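PDB 4PXE: ureidoglycolate hydrolase from Arabidopsis thaliana, which hydrolyses (S)-ureidoglycolate to glyoxylate, ammonium and carbon dioxide at a two-manganese site, completing purine breakdown without the release of urea. Local coordinates for residues F142-L147 / K156-A161; Q344-L349 / M383-P388. All coordinates share one frame; numbering follows the deposited sequence.

Contact 1 of 2, residues F142-L147 / K156-A161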
ATOM      1  N   PHE A 142      13.648  -1.705   7.606  1.00 16.40           N
ATOM      2  CA  PHE A 142      14.141  -3.029   7.226  1.00 16.60           C
ATOM      3  C   PHE A 142      13.415  -4.186   7.911  1.00 20.13           C
ATOM      4  O   PHE A 142      13.765  -5.346   7.695  1.00 20.68           O
ATOM      5  CB  PHE A 142      15.655  -3.129   7.468  1.00 17.47           C
ATOM      6  CG  PHE A 142      16.455  -2.101   6.716  1.00 16.95           C
ATOM      7  CD1 PHE A 142      16.602  -2.200   5.341  1.00 19.78           C
ATOM      8  CD2 PHE A 142      17.054  -1.037   7.381  1.00 18.33           C
ATOM      9  CE1 PHE A 142      17.320  -1.268   4.638  1.00 18.83           C
ATOM     10  CE2 PHE A 142      17.779  -0.090   6.682  1.00 18.26           C
ATOM     11  CZ  PHE A 142      17.917  -0.208   5.302  1.00 21.32           C
ATOM     12  N   GLY A 143      12.406  -3.886   8.729  1.00 17.47           N
ATOM     13  CA  GLY A 143      11.689  -4.929   9.449  1.00 16.48           C
ATOM     14  C   GLY A 143      12.430  -5.407  10.688  1.00 17.74           C
ATOM     15  O   GLY A 143      12.011  -6.358  11.356  1.00 20.02           O
ATOM     16  N   ILE A 144      13.537  -4.739  10.987  1.00 15.32           N
ATOM     17  CA  ILE A 144      14.413  -5.110  12.097  1.00 16.83           C
ATOM     18  C   ILE A 144      14.305  -4.071  13.214  1.00 14.34           C
ATOM     19  O   ILE A 144      14.676  -2.911  13.018  1.00 17.03           O
ATOM     20  CB  ILE A 144      15.883  -5.184  11.625  1.00 17.07           C
ATOM     21  CG1 ILE A 144      16.032  -6.217  10.500  1.00 20.43           C
ATOM     22  CG2 ILE A 144      16.812  -5.517  12.792  1.00 19.43           C
ATOM     23  CD1 ILE A 144      17.285  -6.015   9.665  1.00 21.33           C
ATOM     24  N   SER A 145      13.784  -4.480  14.370  1.00 14.13           N
ATOM     25  CA  SER A 145      13.721  -3.581  15.524  1.00 13.97           C
ATOM     26  C   SER A 145      15.086  -3.556  16.200  1.00 15.01           C
ATOM     27  O   SER A 145      15.890  -4.476  16.022  1.00 16.43           O
ATOM     28  CB  SER A 145      12.668  -4.067  16.516  1.00 16.73           C
ATOM     29  OG  SER A 145      13.032  -5.338  17.041  1.00 17.87           O
ATOM     30  N   CYS A 146      15.347  -2.505  16.966  1.00 14.49           N
ATOM     31  CA  CYS A 146      16.569  -2.421  17.764  1.00 14.96           C
ATOM     32  C   CYS A 146      17.815  -2.756  16.963  1.00 17.01           C
ATOM     33  O   CYS A 146      18.685  -3.491  17.442  1.00 16.37           O
ATOM     34  CB  CYS A 146      16.474  -3.348  18.979  1.00 16.97           C
ATOM     35  SG  CYS A 146      15.132  -2.908  20.126  1.00 16.67           S
ATOM     36  N   LEU A 147      17.902  -2.218  15.752  1.00 13.69           N
ATOM     37  CA  LEU A 147      19.003  -2.589  14.861  1.00 16.16           C
ATOM     38  C   LEU A 147      20.354  -2.276  15.512  1.00 18.41           C
ATOM     39  O   LEU A 147      21.262  -3.111  15.518  1.00 18.13           O
ATOM     40  CB  LEU A 147      18.852  -1.889  13.511  1.00 17.21           C
ATOM     41  CG  LEU A 147      19.797  -2.343  12.392  1.00 19.60           C
ATOM     42  CD1 LEU A 147      19.111  -2.216  11.033  1.00 20.73           C
ATOM     43  CD2 LEU A 147      21.094  -1.541  12.417  1.00 21.43           C
ATOM     44  N   LYS A 156      25.791 -11.897  15.574  1.00 28.49           N
ATOM     45  CA  LYS A 156      26.509 -12.208  14.343  1.00 28.69           C
ATOM     46  C   LYS A 156      25.529 -12.502  13.208  1.00 25.87           C
ATOM     47  O   LYS A 156      25.787 -12.176  12.048  1.00 27.64           O
ATOM     48  CB  LYS A 156      27.459 -13.393  14.556  1.00 29.88           C
ATOM     49  CG  LYS A 156      28.541 -13.132  15.591  1.00 30.34           C
ATOM     50  CD  LYS A 156      29.662 -14.157  15.500  1.00 42.46           C
ATOM     51  CE  LYS A 156      30.939 -13.648  16.165  1.00 46.52           C
ATOM     52  NZ  LYS A 156      31.579 -12.523  15.409  1.00 48.55           N
ATOM     53  N   GLU A 157      24.398 -13.106  13.558  1.00 26.82           N
ATOM     54  CA  GLU A 157      23.351 -13.404  12.587  1.00 29.09           C
ATOM     55  C   GLU A 157      22.826 -12.128  11.937  1.00 28.60           C
ATOM     56  O   GLU A 157      22.609 -12.085  10.730  1.00 27.51           O
ATOM     57  CB  GLU A 157      22.200 -14.176  13.240  1.00 31.78           C
ATOM     58  CG  GLU A 157      22.532 -15.618  13.617  1.00 38.23           C
ATOM     59  CD  GLU A 157      23.584 -15.728  14.714  1.00 45.98           C
ATOM     60  OE1 GLU A 157      23.642 -14.830  15.587  1.00 39.78           O
ATOM     61  OE2 GLU A 157      24.358 -16.712  14.698  1.00 49.34           O
ATOM     62  N   LEU A 158      22.636 -11.082  12.738  1.00 25.47           N
ATOM     63  CA  LEU A 158      22.169  -9.810  12.197  1.00 24.02           C
ATOM     64  C   LEU A 158      23.242  -9.137  11.345  1.00 21.36           C
ATOM     65  O   LEU A 158      22.951  -8.643  10.254  1.00 23.18           O
ATOM     66  CB  LEU A 158      21.703  -8.868  13.319  1.00 22.48           C
ATOM     67  CG  LEU A 158      21.252  -7.464  12.893  1.00 19.71           C
ATOM     68  CD1 LEU A 158      20.104  -7.507  11.876  1.00 19.47           C
ATOM     69  CD2 LEU A 158      20.865  -6.636  14.117  1.00 20.00           C
ATOM     70  N   ALA A 159      24.474  -9.113  11.847  1.00 22.94           N
ATOM     71  CA  ALA A 159      25.581  -8.502  11.117  1.00 23.33           C
ATOM     72  C   ALA A 159      25.724  -9.137   9.732  1.00 26.95           C
ATOM     73  O   ALA A 159      25.878  -8.437   8.737  1.00 27.68           O
ATOM     74  CB  ALA A 159      26.879  -8.643  11.900  1.00 26.22           C
ATOM     75  N   GLU A 160      25.659 -10.465   9.685  1.00 28.44           N
ATOM     76  CA  GLU A 160      25.744 -11.195   8.423  1.00 30.50           C
ATOM     77  C   GLU A 160      24.613 -10.816   7.474  1.00 28.26           C
ATOM     78  O   GLU A 160      24.846 -10.517   6.303  1.00 30.37           O
ATOM     79  CB  GLU A 160      25.732 -12.706   8.674  1.00 32.83           C
ATOM     80  CG  GLU A 160      27.105 -13.359   8.585  1.00 49.92           C
ATOM     81  CD  GLU A 160      27.692 -13.307   7.183  1.00 51.33           C
ATOM     82  OE1 GLU A 160      27.083 -13.890   6.256  1.00 54.50           O
ATOM     83  OE2 GLU A 160      28.764 -12.682   7.007  1.00 52.94           O
ATOM     84  N   ALA A 161      23.387 -10.831   7.989  1.00 25.41           N
ATOM     85  CA  ALA A 161      22.214 -10.486   7.192  1.00 23.82           C
ATOM     86  C   ALA A 161      22.313  -9.068   6.620  1.00 23.52           C
ATOM     87  O   ALA A 161      22.032  -8.837   5.445  1.00 23.73           O
ATOM     88  CB  ALA A 161      20.950 -10.645   8.027  1.00 23.14           C
TER

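Contact 2 of 2, residues Q344-L349 / M383-P388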
ATOM      1  N   GLN A 344      12.062 -13.474  17.387  1.00 17.23           N
ATOM      2  CA  GLN A 344      11.303 -14.130  18.429  1.00 17.25           C
ATOM      3  C   GLN A 344      12.194 -14.071  19.653  1.00 19.65           C
ATOM      4  O   GLN A 344      12.997 -14.970  19.891  1.00 22.35           O
ATOM      5  CB  GLN A 344      11.016 -15.580  18.037  1.00 20.26           C
ATOM      6  CG  GLN A 344      10.089 -16.324  18.959  1.00 21.73           C
ATOM      7  CD  GLN A 344       9.751 -17.707  18.433  1.00 28.33           C
ATOM      8  OE1 GLN A 344      10.184 -18.090  17.346  1.00 30.81           O
ATOM      9  NE2 GLN A 344       8.975 -18.460  19.200  1.00 31.37           N
ATOM     10  N   ASP A 345      12.071 -12.987  20.409  1.00 17.42           N
ATOM     11  CA  ASP A 345      13.040 -12.680  21.445  1.00 18.07           C
ATOM     12  C   ASP A 345      12.481 -12.976  22.825  1.00 17.18           C
ATOM     13  O   ASP A 345      11.286 -12.880  23.048  1.00 17.05           O
ATOM     14  CB  ASP A 345      13.440 -11.207  21.345  1.00 17.26           C
ATOM     15  CG  ASP A 345      13.971 -10.847  19.969  1.00 18.62           C
ATOM     16  OD1 ASP A 345      13.360  -9.984  19.311  1.00 19.47           O
ATOM     17  OD2 ASP A 345      14.992 -11.432  19.549  1.00 22.09           O
ATOM     18  N   PRO A 346      13.365 -13.341  23.767  1.00 17.61           N
ATOM     19  CA  PRO A 346      12.943 -13.569  25.149  1.00 17.47           C
ATOM     20  C   PRO A 346      12.690 -12.254  25.876  1.00 16.72           C
ATOM     21  O   PRO A 346      13.145 -11.209  25.423  1.00 18.51           O
ATOM     22  CB  PRO A 346      14.153 -14.289  25.757  1.00 17.93           C
ATOM     23  CG  PRO A 346      15.316 -13.777  24.975  1.00 19.05           C
ATOM     24  CD  PRO A 346      14.797 -13.622  23.562  1.00 19.17           C
ATOM     25  N   PRO A 347      11.961 -12.309  26.994  1.00 17.23           N
ATOM     26  CA  PRO A 347      11.837 -11.112  27.831  1.00 17.23           C
ATOM     27  C   PRO A 347      13.154 -10.860  28.554  1.00 19.62           C
ATOM     28  O   PRO A 347      14.020 -11.739  28.575  1.00 19.38           O
ATOM     29  CB  PRO A 347      10.749 -11.505  28.825  1.00 18.63           C
ATOM     30  CG  PRO A 347      10.861 -12.989  28.936  1.00 21.52           C
ATOM     31  CD  PRO A 347      11.297 -13.483  27.592  1.00 19.12           C
ATOM     32  N   ALA A 348      13.328  -9.671  29.118  1.00 16.99           N
ATOM     33  CA  ALA A 348      14.493  -9.420  29.966  1.00 18.32           C
ATOM     34  C   ALA A 348      14.080  -8.897  31.328  1.00 20.53           C
ATOM     35  O   ALA A 348      13.045  -8.253  31.475  1.00 18.01           O
ATOM     36  CB  ALA A 348      15.460  -8.463  29.306  1.00 21.83           C
ATOM     37  N   LEU A 349      14.907  -9.186  32.326  1.00 19.92           N
ATOM     38  CA  LEU A 349      14.711  -8.669  33.674  1.00 19.79           C
ATOM     39  C   LEU A 349      15.690  -7.529  33.938  1.00 17.71           C
ATOM     40  O   LEU A 349      16.862  -7.610  33.576  1.00 19.05           O
ATOM     41  CB  LEU A 349      14.947  -9.781  34.705  1.00 21.56           C
ATOM     42  CG  LEU A 349      13.907 -10.898  34.809  1.00 28.18           C
ATOM     43  CD1 LEU A 349      14.423 -12.014  35.708  1.00 33.99           C
ATOM     44  CD2 LEU A 349      12.598 -10.356  35.342  1.00 28.70           C
ATOM     45  N   MET A 383      20.465  -4.250  25.456  1.00 15.41           N
ATOM     46  CA  MET A 383      21.545  -3.783  26.322  1.00 15.29           C
ATOM     47  C   MET A 383      21.677  -4.665  27.558  1.00 17.23           C
ATOM     48  O   MET A 383      22.773  -4.811  28.100  1.00 17.71           O
ATOM     49  CB  MET A 383      21.337  -2.311  26.718  1.00 16.09           C
ATOM     50  CG  MET A 383      21.501  -1.327  25.566  1.00 17.08           C
ATOM     51  SD  MET A 383      23.093  -1.456  24.705  1.00 19.91           S
ATOM     52  CE  MET A 383      24.190  -0.734  25.925  1.00 21.96           C
ATOM     53  N   ALA A 384      20.566  -5.254  27.991  1.00 17.52           N
ATOM     54  CA  ALA A 384      20.546  -6.170  29.135  1.00 17.98           C
ATOM     55  C   ALA A 384      21.444  -7.390  28.928  1.00 22.58           C
ATOM     56  O   ALA A 384      21.843  -8.051  29.891  1.00 20.90           O
ATOM     57  CB  ALA A 384      19.124  -6.613  29.445  1.00 19.23           C
ATOM     58  N   ARG A 385      21.752  -7.694  27.670  1.00 20.14           N
ATOM     59  CA  ARG A 385      22.638  -8.813  27.364  1.00 21.49           C
ATOM     60  C   ARG A 385      24.115  -8.460  27.574  1.00 24.73           C
ATOM     61  O   ARG A 385      24.968  -9.352  27.648  1.00 24.71           O
ATOM     62  CB  ARG A 385      22.401  -9.282  25.925  1.00 20.02           C
ATOM     63  CG  ARG A 385      20.977  -9.700  25.661  1.00 20.33           C
ATOM     64  CD  ARG A 385      20.816 -10.212  24.247  1.00 22.16           C
ATOM     65  NE  ARG A 385      19.440 -10.601  23.988  1.00 18.65           N
ATOM     66  CZ  ARG A 385      19.058 -11.287  22.916  1.00 20.82           C
ATOM     67  NH1 ARG A 385      19.959 -11.645  22.010  1.00 23.62           N
ATOM     68  NH2 ARG A 385      17.785 -11.615  22.757  1.00 20.65           N
ATOM     69  N   ILE A 386      24.401  -7.163  27.680  1.00 21.03           N
ATOM     70  CA  ILE A 386      25.757  -6.615  27.733  1.00 22.11           C
ATOM     71  C   ILE A 386      26.086  -6.106  29.133  1.00 23.27           C
ATOM     72  O   ILE A 386      27.235  -6.166  29.583  1.00 23.71           O
ATOM     73  CB  ILE A 386      25.906  -5.423  26.744  1.00 28.57           C
ATOM     74  CG1 ILE A 386      25.831  -5.910  25.304  1.00 31.37           C
ATOM     75  CG2 ILE A 386      27.225  -4.678  26.958  1.00 32.89           C
ATOM     76  CD1 ILE A 386      26.857  -6.991  24.996  1.00 36.21           C
ATOM     77  N   SER A 387      25.076  -5.597  29.828  1.00 20.13           N
ATOM     78  CA  SER A 387      25.307  -5.024  31.145  1.00 22.49           C
ATOM     79  C   SER A 387      24.022  -4.984  31.966  1.00 21.55           C
ATOM     80  O   SER A 387      22.922  -5.128  31.420  1.00 19.13           O
ATOM     81  CB  SER A 387      25.906  -3.622  31.016  1.00 28.95           C
ATOM     82  OG  SER A 387      24.931  -2.690  30.611  1.00 30.62           O
ATOM     83  N   PRO A 388      24.156  -4.819  33.288  1.00 20.10           N
ATOM     84  CA  PRO A 388      22.992  -4.585  34.142  1.00 18.00           C
ATOM     85  C   PRO A 388      22.142  -3.454  33.566  1.00 17.46           C
ATOM     86  O   PRO A 388      22.690  -2.428  33.162  1.00 19.91           O
ATOM     87  CB  PRO A 388      23.626  -4.167  35.466  1.00 18.64           C
ATOM     88  CG  PRO A 388      24.907  -4.962  35.502  1.00 19.06           C
ATOM     89  CD  PRO A 388      25.398  -4.975  34.080  1.00 19.61           C
TER
HETATM   90  O   HOH W   1      16.742 -13.134  20.606  1.00 21.48           O
HETATM   91  O   HOH W   2      15.407 -10.517  24.132  1.00 20.62           O

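Contact 1 of 2, residues F142-L147 / K156-A161
L147 and L158 have the nearest CA atoms across the contact, 8.3 Å apart, where the bend 142-147 faces the start of helix 156-164. No hydrogen bond crosses between the two segments, and side chains make the contact. L158 carries it with its two methyl branches. Its CG stands anti to the backbone N (chi1 177°), which sends the fork out from the helix toward the bend. One branch meets I144: L158 CD1 lies 3.9 Å from I144 CD1 and 4.0 Å from I144 CG2. That methyl therefore touches both methyls of I144, and the two side chains cross obliquely. The other branch reaches the backbone, with L158 CD2 3.8 Å from L147 O. L147 thus meets the leucine through its carbonyl oxygen rather than its side chain. L158 also packs on R150 and L151 of helix 147-152, so its fork touches the intervening helix as well.

C146 is the N-cap residue of helix 147-152, and the contact spans the start of that helix. The backbone of C146 is hydrogen-bonded to that of E137, a substrate-binding residue. S145 touches Y377, another residue of the substrate site. The bend thus links residues next to E137 and Y377 to helices 147-152 and 156-164. The side chain of I144 is about 12 Å from the bound glyoxylate. The chemistry across the two segments is wholly van der Waals: methyl against methyl, and methyl against a carbonyl oxygen, with no polar bond to fix a direction.

Contact 2 of 2, residues Q344-L349 / M383-P388
A348 and A384 pack methyl to methyl where short strand 348-349, antiparallel to strand 222-239, passes the loop before strand 389-394. D345 ends the region involved in dimerization, so the contact lies where the chain leaving that region meets this loop. This is consistent with a join between the dimerization and catalytic parts of the M20 fold. The alanines form the dry, directly packed part, with A348 CB 4.1 Å from A384 CB. The turn carrying A384 is held from within, since M383 O accepts from both I386 N and S387 N.

The other side is wet. R385 is exposed, and its chain is extended from CG to NE (chi2 -177°, chi3 -179°), which carries the guanidinium along to P346 and D345. R385 NH2 comes within 3.7 Å of P346 CD, with the two side chains nearly at right angles. It makes no direct salt bridge to D345, whose OD2 is 4.3 Å from R385 NH2. The carboxylate has a stronger partner in R150, which forms a salt bridge to D345 OD1. Two waters lie at the guanidinium edge, in its plane. One accepts from R385 NH2 at 2.8 Å and donates to D345 OD2; the other accepts from the same NH2 and donates to P346 O.

Along the chain, contact 1 comes first and closes a short loop of eight intervening residues, most of them helical. Contact 2 opens much later and closes a longer one, 33 residues that include helix 352-364, strand 369-374 and most of helix 379-383. The two loops are in series and neither nest nor cross. Contact 1 ties the bend after strand 129-133 to helix 156-164. Contact 2 ties the chain beyond strand 335-344 to the approach to strand 389-394. Their centres are 16 Å apart, and their nearest atoms about 5 Å, without touching. R150, in the loop closed by contact 1, bridges them: it hydrogen-bonds to S145 O through NE and forms a salt bridge to D345 through NH2.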